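Protein kinase, putative (Bodo saltans, PDB 6TLY) is the zinc-binding central domain of KKT2, an unconventional kinetoplastid kinetochore protein and putative serine/threonine kinase, and probably contributes to its localization at centromeres. Local coordinates at residues A[7-12]-A[64-69]; A[13-18]-A[51-56]; A[35-40]-A[57-62]; A[75-80]-A[90-95]. One frame throughout, in Å; residues are numbered along the deposited sequence. Where two conformers were deposited one is given.

Contact 1 (A[7-12]-A[64-69]). With ZN (zinc ion), chain B.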
loop_
_atom_site.group_PDB
_atom_site.type_symbol
_atom_site.label_atom_id
_atom_site.label_comp_id
_atom_site.label_asym_id
_atom_site.label_seq_id
_atom_site.Cartn_x
_atom_site.Cartn_y
_atom_site.Cartn_z
ATOM N N GLY A 7 5.377 -9.739 11.182
ATOM C CA GLY A 7 5.746 -8.450 11.803
ATOM C C GLY A 7 6.732 -7.569 11.036
ATOM O O GLY A 7 7.044 -6.534 11.596
ATOM N N ALA A 8 7.182 -7.930 9.816
ATOM C CA ALA A 8 8.153 -7.152 8.976
ATOM C C ALA A 8 7.478 -5.974 8.231
ATOM O O ALA A 8 6.252 -6.011 8.265
ATOM C CB ALA A 8 8.810 -8.098 8.004
ATOM N N ILE A 9 8.173 -5.024 7.626
ATOM C CA ILE A 9 7.354 -3.974 6.959
ATOM C C ILE A 9 6.804 -4.533 5.644
ATOM O O ILE A 9 7.505 -4.536 4.648
ATOM C CB ILE A 9 8.079 -2.641 6.790
ATOM C CG1 ILE A 9 8.523 -2.096 8.146
ATOM C CG2 ILE A 9 7.171 -1.669 6.067
ATOM C CD1 ILE A 9 9.093 -0.734 8.077
ATOM N N GLN A 10 5.526 -4.847 5.669
ATOM C CA GLN A 10 4.868 -5.538 4.560
ATOM C C GLN A 10 3.549 -4.871 4.166
ATOM O O GLN A 10 2.961 -4.171 4.947
ATOM C CB GLN A 10 4.623 -6.985 4.993
ATOM N N CYS A 11 3.087 -5.192 2.966
ATOM C CA CYS A 11 1.772 -4.720 2.492
ATOM C C CYS A 11 0.673 -5.680 2.976
ATOM O O CYS A 11 0.951 -6.596 3.693
ATOM C CB CYS A 11 1.771 -4.673 0.975
ATOM S SG CYS A 11 1.764 -6.342 0.298
ATOM N N MET A 12 -0.567 -5.461 2.558
ATOM C CA MET A 12 -1.664 -6.326 3.008
ATOM C C MET A 12 -1.555 -7.742 2.453
ATOM O O MET A 12 -2.176 -8.650 3.015
ATOM C CB MET A 12 -3.045 -5.765 2.599
ATOM C CG MET A 12 -3.234 -4.304 2.901
ATOM S SD MET A 12 -4.856 -3.736 2.342
ATOM C CE MET A 12 -5.830 -4.149 3.762
ATOM N N GLU A 64 6.253 1.776 10.054
ATOM C CA GLU A 64 7.213 1.431 11.084
ATOM C C GLU A 64 6.532 0.975 12.378
ATOM O O GLU A 64 7.047 0.066 13.030
ATOM C CB GLU A 64 8.200 2.590 11.270
ATOM C CG GLU A 64 9.091 2.718 10.035
ATOM C CD GLU A 64 9.863 4.016 9.893
ATOM O OE1 GLU A 64 9.856 4.806 10.861
ATOM O OE2 GLU A 64 10.453 4.260 8.814
ATOM N N SER A 65 5.334 1.492 12.684
ATOM C CA SER A 65 4.588 1.018 13.861
ATOM C C SER A 65 3.729 -0.248 13.572
ATOM O O SER A 65 3.097 -0.775 14.486
ATOM C CB SER A 65 3.728 2.133 14.447
ATOM O OG SER A 65 2.553 2.358 13.686
ATOM N N ARG A 66 3.723 -0.733 12.318
ATOM C CA ARG A 66 2.962 -1.897 11.883
ATOM C C ARG A 66 1.471 -1.689 12.051
ATOM O O ARG A 66 0.758 -2.598 12.469
ATOM C CB ARG A 66 3.440 -3.195 12.555
ATOM C CG ARG A 66 4.637 -3.774 11.852
ATOM C CD ARG A 66 5.935 -3.129 12.251
ATOM N NE ARG A 66 7.088 -3.812 11.661
ATOM C CZ ARG A 66 8.318 -3.309 11.624
ATOM N NH1 ARG A 66 8.563 -2.099 12.108
ATOM N NH2 ARG A 66 9.311 -4.007 11.085
ATOM N N LYS A 67 1.006 -0.470 11.757
ATOM C CA LYS A 67 -0.410 -0.163 11.815
ATOM C C LYS A 67 -1.058 -0.796 10.596
ATOM O O LYS A 67 -0.475 -0.808 9.515
ATOM C CB LYS A 67 -0.648 1.350 11.805
ATOM C CG LYS A 67 -0.724 1.942 13.198
ATOM C CD LYS A 67 -1.635 3.160 13.226
ATOM C CE LYS A 67 -3.070 2.794 12.917
ATOM N NZ LYS A 67 -3.823 3.957 12.387
ATOM N N PHE A 68 -2.250 -1.322 10.770
ATOM C CA PHE A 68 -2.978 -1.963 9.685
ATOM C C PHE A 68 -4.382 -1.395 9.583
ATOM O O PHE A 68 -4.920 -0.878 10.561
ATOM C CB PHE A 68 -3.012 -3.507 9.865
ATOM C CG PHE A 68 -3.570 -3.994 11.190
ATOM C CD1 PHE A 68 -2.748 -4.157 12.291
ATOM C CD2 PHE A 68 -4.920 -4.261 11.337
ATOM C CE1 PHE A 68 -3.260 -4.592 13.504
ATOM C CE2 PHE A 68 -5.433 -4.681 12.556
ATOM C CZ PHE A 68 -4.598 -4.863 13.625
ATOM N N LYS A 69 -4.954 -1.468 8.381
ATOM C CA LYS A 69 -6.320 -1.063 8.097
ATOM C C LYS A 69 -7.231 -2.067 8.813
ATOM O O LYS A 69 -6.975 -3.274 8.775
ATOM C CB LYS A 69 -6.559 -1.141 6.578
ATOM C CG LYS A 69 -7.751 -0.365 6.068
ATOM C CD LYS A 69 -7.538 1.112 6.137
ATOM C CE LYS A 69 -8.578 1.849 5.346
ATOM N NZ LYS A 69 -8.194 3.269 5.150
HETATM ZN ZN ZN B . 1.973 -6.137 -2.141
#

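Contact 2 (A[13-18]-A[51-56]). With ZN (zinc ion), chain B; SO4 (sulfate ion), chain F.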
loop_
_atom_site.group_PDB
_atom_site.type_symbol
_atom_site.label_atom_id
_atom_site.label_comp_id
_atom_site.label_asym_id
_atom_site.label_seq_id
_atom_site.Cartn_x
_atom_site.Cartn_y
_atom_site.Cartn_z
ATOM N N ASN A 13 -0.835 -7.923 1.332
ATOM C CA ASN A 13 -0.681 -9.231 0.710
ATOM C C ASN A 13 0.690 -9.873 0.962
ATOM O O ASN A 13 1.159 -10.661 0.147
ATOM C CB ASN A 13 -1.011 -9.140 -0.773
ATOM C CG ASN A 13 -2.455 -8.716 -0.941
ATOM O OD1 ASN A 13 -3.373 -9.433 -0.528
ATOM N ND2 ASN A 13 -2.702 -7.533 -1.499
ATOM N N ARG A 14 1.315 -9.497 2.084
ATOM C CA ARG A 14 2.572 -9.996 2.630
ATOM C C ARG A 14 3.815 -9.836 1.732
ATOM O O ARG A 14 4.729 -10.637 1.860
ATOM C CB ARG A 14 2.416 -11.456 3.093
ATOM C CG ARG A 14 1.322 -11.579 4.141
ATOM C CD ARG A 14 1.222 -12.964 4.770
ATOM N NE ARG A 14 0.120 -13.029 5.735
ATOM C CZ ARG A 14 0.204 -12.618 6.999
ATOM N NH1 ARG A 14 1.341 -12.112 7.468
ATOM N NH2 ARG A 14 -0.850 -12.704 7.802
ATOM N N HIS A 15 3.883 -8.781 0.926
ATOM C CA HIS A 15 5.102 -8.490 0.134
ATOM C C HIS A 15 5.932 -7.473 0.912
ATOM O O HIS A 15 5.358 -6.685 1.653
ATOM C CB HIS A 15 4.805 -7.868 -1.234
ATOM C CG HIS A 15 3.823 -8.606 -2.068
ATOM N ND1 HIS A 15 2.627 -8.081 -2.416
ATOM C CD2 HIS A 15 3.861 -9.833 -2.612
ATOM C CE1 HIS A 15 1.962 -8.949 -3.123
ATOM N NE2 HIS A 15 2.685 -10.029 -3.255
ATOM N N LYS A 16 7.238 -7.484 0.705
ATOM C CA LYS A 16 8.091 -6.475 1.368
ATOM C C LYS A 16 7.847 -5.119 0.681
ATOM O O LYS A 16 7.709 -5.091 -0.512
ATOM C CB LYS A 16 9.562 -6.904 1.332
ATOM C CG LYS A 16 10.561 -5.765 1.484
ATOM C CD LYS A 16 11.960 -6.120 1.854
ATOM C CE LYS A 16 12.834 -4.887 1.957
ATOM N NZ LYS A 16 14.052 -5.124 2.763
ATOM N N MET A 17 7.839 -4.037 1.429
ATOM C CA MET A 17 7.591 -2.719 0.812
ATOM C C MET A 17 8.884 -1.923 0.621
ATOM O O MET A 17 9.815 -2.123 1.372
ATOM C CB MET A 17 6.584 -1.942 1.647
ATOM C CG MET A 17 5.210 -2.503 1.472
ATOM S SD MET A 17 4.006 -1.650 2.390
ATOM C CE MET A 17 3.703 -0.247 1.345
ATOM N N GLU A 18 8.901 -1.089 -0.413
ATOM C CA GLU A 18 10.069 -0.249 -0.747
ATOM C C GLU A 18 9.927 1.109 -0.047
ATOM O O GLU A 18 8.887 1.704 -0.139
ATOM C CB GLU A 18 10.124 -0.090 -2.268
ATOM C CG GLU A 18 11.385 0.551 -2.811
ATOM C CD GLU A 18 11.477 0.640 -4.336
ATOM O OE1 GLU A 18 10.854 -0.178 -5.011
ATOM O OE2 GLU A 18 12.153 1.548 -4.845
ATOM N N CYS A 51 4.113 -0.719 -2.016
ATOM C CA CYS A 51 4.142 -1.985 -2.755
ATOM C C CYS A 51 3.555 -1.712 -4.147
ATOM O O CYS A 51 2.375 -1.455 -4.252
ATOM C CB CYS A 51 3.353 -3.085 -2.101
ATOM S SG CYS A 51 3.434 -4.537 -3.172
ATOM N N GLU A 52 4.418 -1.751 -5.154
ATOM C CA GLU A 52 4.047 -1.395 -6.519
ATOM C C GLU A 52 3.046 -2.373 -7.100
ATOM O O GLU A 52 2.057 -1.956 -7.705
ATOM C CB GLU A 52 5.292 -1.305 -7.416
ATOM C CG GLU A 52 4.984 -0.779 -8.820
ATOM C CD GLU A 52 4.357 0.606 -8.865
ATOM O OE1 GLU A 52 4.957 1.546 -8.297
ATOM O OE2 GLU A 52 3.278 0.762 -9.486
ATOM N N LYS A 53 3.243 -3.661 -6.833
ATOM C CA LYS A 53 2.343 -4.681 -7.371
ATOM C C LYS A 53 0.945 -4.636 -6.740
ATOM O O LYS A 53 -0.014 -5.059 -7.379
ATOM C CB LYS A 53 2.975 -6.077 -7.309
ATOM C CG LYS A 53 3.124 -6.631 -5.916
ATOM C CD LYS A 53 4.468 -7.338 -5.723
ATOM C CE LYS A 53 4.595 -8.622 -6.498
ATOM N NZ LYS A 53 5.778 -9.419 -6.047
ATOM N N CYS A 54 0.810 -4.097 -5.524
ATOM C CA CYS A 54 -0.496 -3.967 -4.875
ATOM C C CYS A 54 -1.086 -2.562 -4.973
ATOM O O CYS A 54 -2.229 -2.389 -4.546
ATOM C CB CYS A 54 -0.412 -4.395 -3.410
ATOM S SG CYS A 54 -0.151 -6.171 -3.160
ATOM N N ASP A 55 -0.302 -1.541 -5.414
ATOM C CA ASP A 55 -0.692 -0.108 -5.425
ATOM C C ASP A 55 -1.086 0.267 -3.981
ATOM O O ASP A 55 -2.206 0.713 -3.726
ATOM C CB ASP A 55 -1.847 0.196 -6.402
ATOM C CG ASP A 55 -2.193 1.676 -6.435
ATOM O OD1 ASP A 55 -1.273 2.501 -6.287
ATOM O OD2 ASP A 55 -3.384 2.003 -6.586
ATOM N N TYR A 56 -0.193 -0.046 -3.055
ATOM C CA TYR A 56 -0.402 0.165 -1.611
ATOM C C TYR A 56 0.635 1.167 -1.118
ATOM O O TYR A 56 1.794 0.883 -1.214
ATOM C CB TYR A 56 -0.260 -1.160 -0.876
ATOM C CG TYR A 56 -0.596 -1.134 0.585
ATOM C CD1 TYR A 56 -1.877 -0.875 1.019
ATOM C CD2 TYR A 56 0.366 -1.394 1.534
ATOM C CE1 TYR A 56 -2.205 -0.892 2.361
ATOM C CE2 TYR A 56 0.057 -1.414 2.879
ATOM C CZ TYR A 56 -1.227 -1.150 3.300
ATOM O OH TYR A 56 -1.511 -1.187 4.621
HETATM ZN ZN ZN B . 1.973 -6.137 -2.141
HETATM S S SO4 F . 4.208 -12.984 -5.221
HETATM O O1 SO4 F . 4.796 -13.895 -6.208
HETATM O O2 SO4 F . 5.260 -12.442 -4.362
HETATM O O3 SO4 F . 3.244 -13.686 -4.376
HETATM O O4 SO4 F . 3.536 -11.888 -5.931
#

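Contact 3 (A[35-40]-A[57-62]). With ZN (zinc ion), chain C.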
loop_
_atom_site.group_PDB
_atom_site.type_symbol
_atom_site.label_atom_id
_atom_site.label_comp_id
_atom_site.label_asym_id
_atom_site.label_seq_id
_atom_site.Cartn_x
_atom_site.Cartn_y
_atom_site.Cartn_z
ATOM N N CYS A 35 -3.889 5.419 7.634
ATOM C CA CYS A 35 -4.396 6.502 8.486
ATOM C C CYS A 35 -5.085 7.656 7.746
ATOM O O CYS A 35 -5.516 8.583 8.409
ATOM C CB CYS A 35 -3.275 7.032 9.376
ATOM S SG CYS A 35 -2.057 8.039 8.489
ATOM N N ASP A 36 -5.062 7.679 6.412
ATOM C CA ASP A 36 -5.663 8.724 5.578
ATOM C C ASP A 36 -4.945 10.100 5.638
ATOM O O ASP A 36 -5.446 11.063 5.055
ATOM C CB ASP A 36 -7.176 8.879 5.874
ATOM C CG ASP A 36 -7.944 9.496 4.727
ATOM O OD1 ASP A 36 -7.521 9.307 3.559
ATOM O OD2 ASP A 36 -8.958 10.193 4.993
ATOM N N GLN A 37 -3.784 10.194 6.298
ATOM C CA GLN A 37 -3.035 11.459 6.376
ATOM C C GLN A 37 -2.525 11.830 4.963
ATOM O O GLN A 37 -2.044 10.961 4.243
ATOM C CB GLN A 37 -1.877 11.325 7.394
ATOM C CG GLN A 37 -0.631 12.196 7.189
ATOM C CD GLN A 37 0.495 11.811 8.124
ATOM O OE1 GLN A 37 1.315 10.923 7.828
ATOM N NE2 GLN A 37 0.574 12.472 9.278
ATOM N N PRO A 38 -2.703 13.094 4.532
ATOM C CA PRO A 38 -2.220 13.481 3.200
ATOM C C PRO A 38 -0.698 13.538 3.187
ATOM O O PRO A 38 -0.075 14.078 4.094
ATOM C CB PRO A 38 -2.832 14.873 2.979
ATOM C CG PRO A 38 -3.021 15.418 4.332
ATOM C CD PRO A 38 -3.285 14.239 5.261
ATOM N N MET A 39 -0.103 12.952 2.168
ATOM C CA MET A 39 1.345 12.914 2.016
ATOM C C MET A 39 1.598 13.555 0.652
ATOM O O MET A 39 1.582 12.887 -0.373
ATOM C CB MET A 39 1.852 11.461 2.062
ATOM C CG MET A 39 1.536 10.756 3.380
ATOM S SD MET A 39 2.520 11.376 4.789
ATOM C CE MET A 39 4.120 11.039 4.216
ATOM N N LEU A 40 1.726 14.878 0.633
ATOM C CA LEU A 40 1.910 15.639 -0.626
ATOM C C LEU A 40 3.396 15.884 -0.934
ATOM O O LEU A 40 3.704 16.209 -2.062
ATOM C CB LEU A 40 1.137 16.956 -0.519
ATOM C CG LEU A 40 -0.302 16.836 -0.033
ATOM C CD1 LEU A 40 -0.913 18.196 0.214
ATOM C CD2 LEU A 40 -1.126 16.072 -1.032
ATOM N N ASP A 57 0.153 2.301 -0.636
ATOM C CA ASP A 57 0.975 3.416 -0.159
ATOM C C ASP A 57 0.723 3.693 1.295
ATOM O O ASP A 57 -0.421 3.892 1.676
ATOM C CB ASP A 57 0.560 4.693 -0.898
ATOM C CG ASP A 57 0.869 4.649 -2.361
ATOM O OD1 ASP A 57 1.955 4.169 -2.711
ATOM O OD2 ASP A 57 -0.004 5.067 -3.165
ATOM N N VAL A 58 1.759 3.681 2.081
ATOM C CA VAL A 58 1.641 4.000 3.540
ATOM C C VAL A 58 2.695 5.062 4.026
ATOM O O VAL A 58 3.974 5.162 3.651
ATOM C CB VAL A 58 1.722 2.692 4.351
ATOM C CG1 VAL A 58 3.066 2.015 4.222
ATOM C CG2 VAL A 58 1.369 2.878 5.810
ATOM N N CYS A 59 2.272 5.883 5.007
ATOM C CA CYS A 59 3.200 6.881 5.585
ATOM C C CYS A 59 4.253 6.143 6.460
ATOM O O CYS A 59 4.033 4.996 6.850
ATOM C CB CYS A 59 2.444 7.955 6.385
ATOM S SG CYS A 59 1.811 7.409 8.004
ATOM N N ASN A 60 5.389 6.804 6.780
ATOM C CA ASN A 60 6.418 6.155 7.580
ATOM C C ASN A 60 5.904 5.779 8.973
ATOM O O ASN A 60 6.330 4.761 9.509
ATOM C CB ASN A 60 7.659 7.023 7.690
ATOM C CG ASN A 60 7.374 8.408 8.220
ATOM O OD1 ASN A 60 6.721 9.227 7.570
ATOM N ND2 ASN A 60 7.867 8.708 9.425
ATOM N N GLN A 61 4.998 6.596 9.543
ATOM C CA GLN A 61 4.438 6.383 10.884
ATOM C C GLN A 61 3.648 5.083 10.947
ATOM O O GLN A 61 3.876 4.282 11.851
ATOM C CB GLN A 61 3.547 7.573 11.285
ATOM C CG GLN A 61 4.163 8.499 12.325
ATOM C CD GLN A 61 3.658 9.932 12.228
ATOM O OE1 GLN A 61 2.698 10.247 11.502
ATOM N NE2 GLN A 61 4.300 10.837 12.965
ATOM N N CYS A 62 2.752 4.853 9.976
ATOM C CA CYS A 62 1.968 3.622 9.958
ATOM C C CYS A 62 2.859 2.403 9.645
ATOM O O CYS A 62 2.731 1.356 10.294
ATOM C CB CYS A 62 0.797 3.725 8.982
ATOM S SG CYS A 62 -0.522 4.859 9.490
HETATM ZN ZN ZN C . -0.356 6.536 7.904
#

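Contact 4 (A[75-80]-A[90-95]). With ZN (zinc ion), chain D.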
loop_
_atom_site.group_PDB
_atom_site.type_symbol
_atom_site.label_atom_id
_atom_site.label_comp_id
_atom_site.label_asym_id
_atom_site.label_seq_id
_atom_site.Cartn_x
_atom_site.Cartn_y
_atom_site.Cartn_z
ATOM N N CYS A 75 -10.607 -9.430 -3.503
ATOM C CA CYS A 75 -11.041 -9.773 -4.838
ATOM C C CYS A 75 -11.480 -11.228 -4.821
ATOM O O CYS A 75 -10.710 -12.101 -4.413
ATOM C CB CYS A 75 -9.925 -9.541 -5.854
ATOM S SG CYS A 75 -10.329 -10.131 -7.515
ATOM N N ALA A 76 -12.711 -11.500 -5.268
ATOM C CA ALA A 76 -13.212 -12.868 -5.305
ATOM C C ALA A 76 -12.452 -13.731 -6.307
ATOM O O ALA A 76 -12.353 -14.931 -6.108
ATOM C CB ALA A 76 -14.699 -12.869 -5.653
ATOM N N LYS A 77 -11.914 -13.131 -7.374
ATOM C CA LYS A 77 -11.282 -13.890 -8.443
ATOM C C LYS A 77 -9.834 -14.319 -8.173
ATOM O O LYS A 77 -9.438 -15.389 -8.639
ATOM C CB LYS A 77 -11.399 -13.105 -9.752
ATOM C CG LYS A 77 -12.871 -12.917 -10.121
ATOM C CD LYS A 77 -13.074 -11.833 -11.144
ATOM C CE LYS A 77 -13.046 -10.451 -10.541
ATOM N NZ LYS A 77 -13.419 -9.427 -11.556
ATOM N N CYS A 78 -9.059 -13.531 -7.395
ATOM C CA CYS A 78 -7.661 -13.907 -7.124
ATOM C C CYS A 78 -7.284 -13.949 -5.639
ATOM O O CYS A 78 -6.194 -14.407 -5.305
ATOM C CB CYS A 78 -6.703 -13.017 -7.907
ATOM S SG CYS A 78 -6.669 -11.289 -7.357
ATOM N N GLY A 79 -8.147 -13.433 -4.772
ATOM C CA GLY A 79 -7.924 -13.407 -3.335
ATOM C C GLY A 79 -7.161 -12.193 -2.824
ATOM O O GLY A 79 -6.979 -12.051 -1.624
ATOM N N LYS A 80 -6.676 -11.336 -3.713
ATOM C CA LYS A 80 -5.885 -10.156 -3.334
ATOM C C LYS A 80 -6.677 -9.187 -2.434
ATOM O O LYS A 80 -7.854 -8.934 -2.694
ATOM C CB LYS A 80 -5.431 -9.442 -4.605
ATOM C CG LYS A 80 -4.197 -8.586 -4.473
ATOM C CD LYS A 80 -3.639 -8.326 -5.874
ATOM C CE LYS A 80 -2.319 -7.592 -5.857
ATOM N NZ LYS A 80 -2.111 -6.840 -7.130
ATOM N N TYR A 90 -10.977 -0.804 -9.047
ATOM C CA TYR A 90 -10.021 -0.576 -10.145
ATOM C C TYR A 90 -9.361 -1.905 -10.526
ATOM O O TYR A 90 -9.281 -2.221 -11.707
ATOM C CB TYR A 90 -8.918 0.423 -9.766
ATOM C CG TYR A 90 -9.374 1.834 -9.490
ATOM C CD1 TYR A 90 -10.477 2.369 -10.137
ATOM C CD2 TYR A 90 -8.645 2.668 -8.653
ATOM C CE1 TYR A 90 -10.880 3.681 -9.911
ATOM C CE2 TYR A 90 -9.042 3.973 -8.412
ATOM C CZ TYR A 90 -10.146 4.486 -9.063
ATOM O OH TYR A 90 -10.534 5.782 -8.803
ATOM N N HIS A 91 -8.949 -2.713 -9.531
ATOM C CA HIS A 91 -8.335 -4.018 -9.777
ATOM C C HIS A 91 -9.299 -4.961 -10.505
ATOM O O HIS A 91 -8.919 -5.583 -11.494
ATOM C CB HIS A 91 -7.908 -4.680 -8.434
ATOM C CG HIS A 91 -7.542 -6.138 -8.529
ATOM N ND1 HIS A 91 -6.280 -6.544 -8.931
ATOM C CD2 HIS A 91 -8.289 -7.241 -8.277
ATOM C CE1 HIS A 91 -6.293 -7.865 -8.887
ATOM N NE2 HIS A 91 -7.480 -8.331 -8.493
ATOM N N SER A 92 -10.513 -5.117 -9.960
ATOM C CA SER A 92 -11.536 -6.037 -10.436
ATOM C C SER A 92 -11.918 -5.841 -11.910
ATOM O O SER A 92 -12.183 -6.820 -12.604
ATOM C CB SER A 92 -12.765 -5.972 -9.533
ATOM O OG SER A 92 -13.585 -7.113 -9.721
ATOM N N ARG A 93 -11.900 -4.606 -12.397
ATOM C CA ARG A 93 -12.211 -4.295 -13.793
ATOM C C ARG A 93 -11.304 -5.081 -14.761
ATOM O O ARG A 93 -11.776 -5.594 -15.780
ATOM C CB ARG A 93 -12.060 -2.785 -14.019
ATOM C CG ARG A 93 -12.350 -2.337 -15.448
ATOM C CD ARG A 93 -13.757 -1.791 -15.615
ATOM N NE ARG A 93 -13.998 -0.650 -14.732
ATOM C CZ ARG A 93 -15.199 -0.137 -14.477
ATOM N NH1 ARG A 93 -16.285 -0.655 -15.041
ATOM N NH2 ARG A 93 -15.325 0.895 -13.651
ATOM N N GLY A 94 -10.036 -5.248 -14.373
ATOM C CA GLY A 94 -9.048 -5.959 -15.168
ATOM C C GLY A 94 -8.666 -7.336 -14.661
ATOM O O GLY A 94 -7.733 -7.927 -15.188
ATOM N N CYS A 95 -9.387 -7.881 -13.674
ATOM C CA CYS A 95 -9.066 -9.199 -13.121
ATOM C C CYS A 95 -10.066 -10.265 -13.476
ATOM O O CYS A 95 -11.248 -10.129 -13.199
ATOM C CB CYS A 95 -8.845 -9.145 -11.609
ATOM S SG CYS A 95 -8.387 -10.743 -10.873
HETATM ZN ZN ZN D . -8.222 -10.123 -8.624
HETATM O O HOH W 1 -3.973 -5.096 -8.906
#

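Contact 1 (A[7-12]-A[64-69])
R66 reaches over to the backbone of G7, where NE donates to G7 O at 2.7 Å; the N-H...O angle of 144° and a tilt out of the carbonyl plane make it a bent bond. The same guanidinium turns back on its own segment, NH1 giving a hydrogen bond to E64 O at 2.8 Å, with that oxygen in the guanidinium plane. Two carbonyls thus fix the rotation of the group, and a long, multiply donating arginine suits a place where two backbones must be joined. I9 lies across one face of the guanidinium, CG1 3.6 Å from R66 NH2, while CD1 meets CG of E64 at 4.0 Å. With CG1 anti to the carbonyl carbon (chi1 -58°), this branch reaches both partners, and its extended ethyl arm suits the gap between an aliphatic stem and a flat cation. An alanine here would remove everything beyond CB, and is likely to take I9's share of cover from the guanidinium and open a gap beside E64 CG. R66 itself has positive phi and closes helix 60-65 in a Schellman motif, which turns the chain out of the helix. The contact thus sets the loop before strand 18-20 against this helix end, in the C1-like part of the chain. Farther along, the bent chain of M12 brings CE within 4.2 Å of CB of K69, a light apolar touch. The E64 carboxylate is held by hydroxyls of Y47 and Y49, and K69 NZ by N33 O. C11 binds the first zinc through SG at 2.5 Å.

Contact 2 (A[13-18]-A[51-56])
H15, C51 and C54 meet on one zinc ion, H15 through ND1 at 2.1 Å and the two cysteines through their SG atoms; C11 completes this site of three cysteines and one histidine. Soft thiolates and an imidazole nitrogen are apt zinc ligands, and the C51-x-x-C54 spacing lets one tight turn present two of them.

One hydrogen bond across the contact reaches a zinc-bound sulfur. N13 ND2 donates to C54 SG at 3.3 Å in a fairly straight bond (161°), the sulfur lying close to the amide plane, which would be expected to spread some of the thiolate's negative charge. The amide is kept from turning because N13 OD1 accepts from K81 N.

The H15 ring is sandwiched: N13 O lies over the centre of one face and K53 CD over the other, a CH-pi contact 3.8 Å from the centroid, while C54 SG sits at the edge. K53 bends at chi2 (-138°) and chi3 to lay its methylenes there, and its NZ makes a weak hydrogen bond to a sulfate, probably from the crystallisation liquor, which H15 NE2 also reaches weakly.

Apolar and sulfur contacts belong to M17, a long, flexible thioether that can reach both C51 and Y56. Its SD lies at the edge of the Y56 ring, a Met-aromatic contact, with CE 3.5 Å from Y56 CD2 and CG 4.1 Å from C51 CB. Shortening this residue to a serine would probably open a gap between Y56 and C51, with no sulfur left at the ring edge.

C51 and Y56 pair through their backbones where strands 48-51 and 56-59 meet, D55 and Y56 forming a G1 beta bulge opposite C51; M17 leads into strand 18-20, which flanks 48-51 on its other side.

Contact 3 (A[35-40]-A[57-62])
C59 lies where strand 56-59 gives way to helix 60-65, and its side chain points at the 35-40 segment. Its CB is met by M39, whose SD stands 3.8 Å away and whose CE lies slightly farther off; a long thioether folded at chi2 (-71°) and chi3 can curl against this methylene. The side-chain end of Q37 also comes up to the same CB. One step on, SG sits between the backbone N and the carbonyl carbon (chi1 74°), which swings it over the start of the helix. There it does two things at once. It binds the second zinc at 2.3 Å, and it accepts from C62 N at 3.4 Å in a nearly straight bond (163°), so that C59 acts as the N-cap. A cysteine suits the place because a single sulfur serves both metal and helix.

The other ligands gather round the same zinc. C35 SG lies 3.9 Å from C59 SG, and C35 CB packs at 3.5 Å against C62 SG; C32 supplies the fourth sulfur. C35 SG accepts from Q37 N as well, the chain having curled back past D36. This pairing of a C32-x-x-C35 loop with C59-x-x-C62 at a strand-to-helix junction makes the four-cysteine site of the C1-like domain. M39, through its backbone, ties the first segment to F30 in the two-stranded sheet of 30-31 and 38-39.

No hydrogen bond joins the two segments directly. Four cysteines, formally thiolates, would carry more negative charge than the zinc offsets, and the N-H donors to C35 and C59 probably ease that excess.

Contact 4 (A[75-80]-A[90-95])
A C2H2-type zinc finger closes here, with its last ligand a cysteine: C75 and C78 from the loop between strands 73-74 and 81-82, H91 in the last turn of helix 85-93 and C95 just beyond it hold the third zinc. H91 binds through NE2 at 1.9 Å, its ring swung toward the metal by CG lying anti to the backbone N (chi1 167°). The sulfurs of C75 and C78 both stand at the edge of that ring, C78 SG 3.3 Å from H91 NE2.

K77 fastens the helix end. Its NZ donates to C95 O at 2.8 Å, to S92 OG at 3.0 Å and to S92 O at 3.1 Å, so three oxygens grip one ammonium. S92 O also accepts from C95 N, from the opposite face of its plane. A long lysine suits this span: its methylenes run past C95 and carry the ammonium to three oxygens.

On the far side of the imidazole a water accepts from both H91 ND1, at 2.7 Å, and K80 NZ. K80 runs on to K53 O, linking the finger to the first zinc site, and F82 of strand 81-82 meets the H91 ring, so the histidine ring packs from the helix against the hairpin strand.

Overall arrangement
Along the chain, contact 1 encloses contacts 2 and 3, whose segments alternate, while contact 4 follows in series. Contacts 1, 2 and 3 build one C1-like unit: contacts 1 and 2 share the first zinc, contacts 1 and 3 share helix 60-65, and contacts 2 and 3 both use strand 56-59, which belongs to a three-stranded sheet. Their centres lie about 11 to 15 Å apart. Contact 4 is the separate C2H2-type finger, its centre about 16 Å from that of contact 2 and about 24 Å from that of contact 3. K80 bridges it to contact 2 through K53 O, N13 and C54, so the finger is tied to the C1-like unit at its first zinc site, and the three zinc sites belong to one central domain.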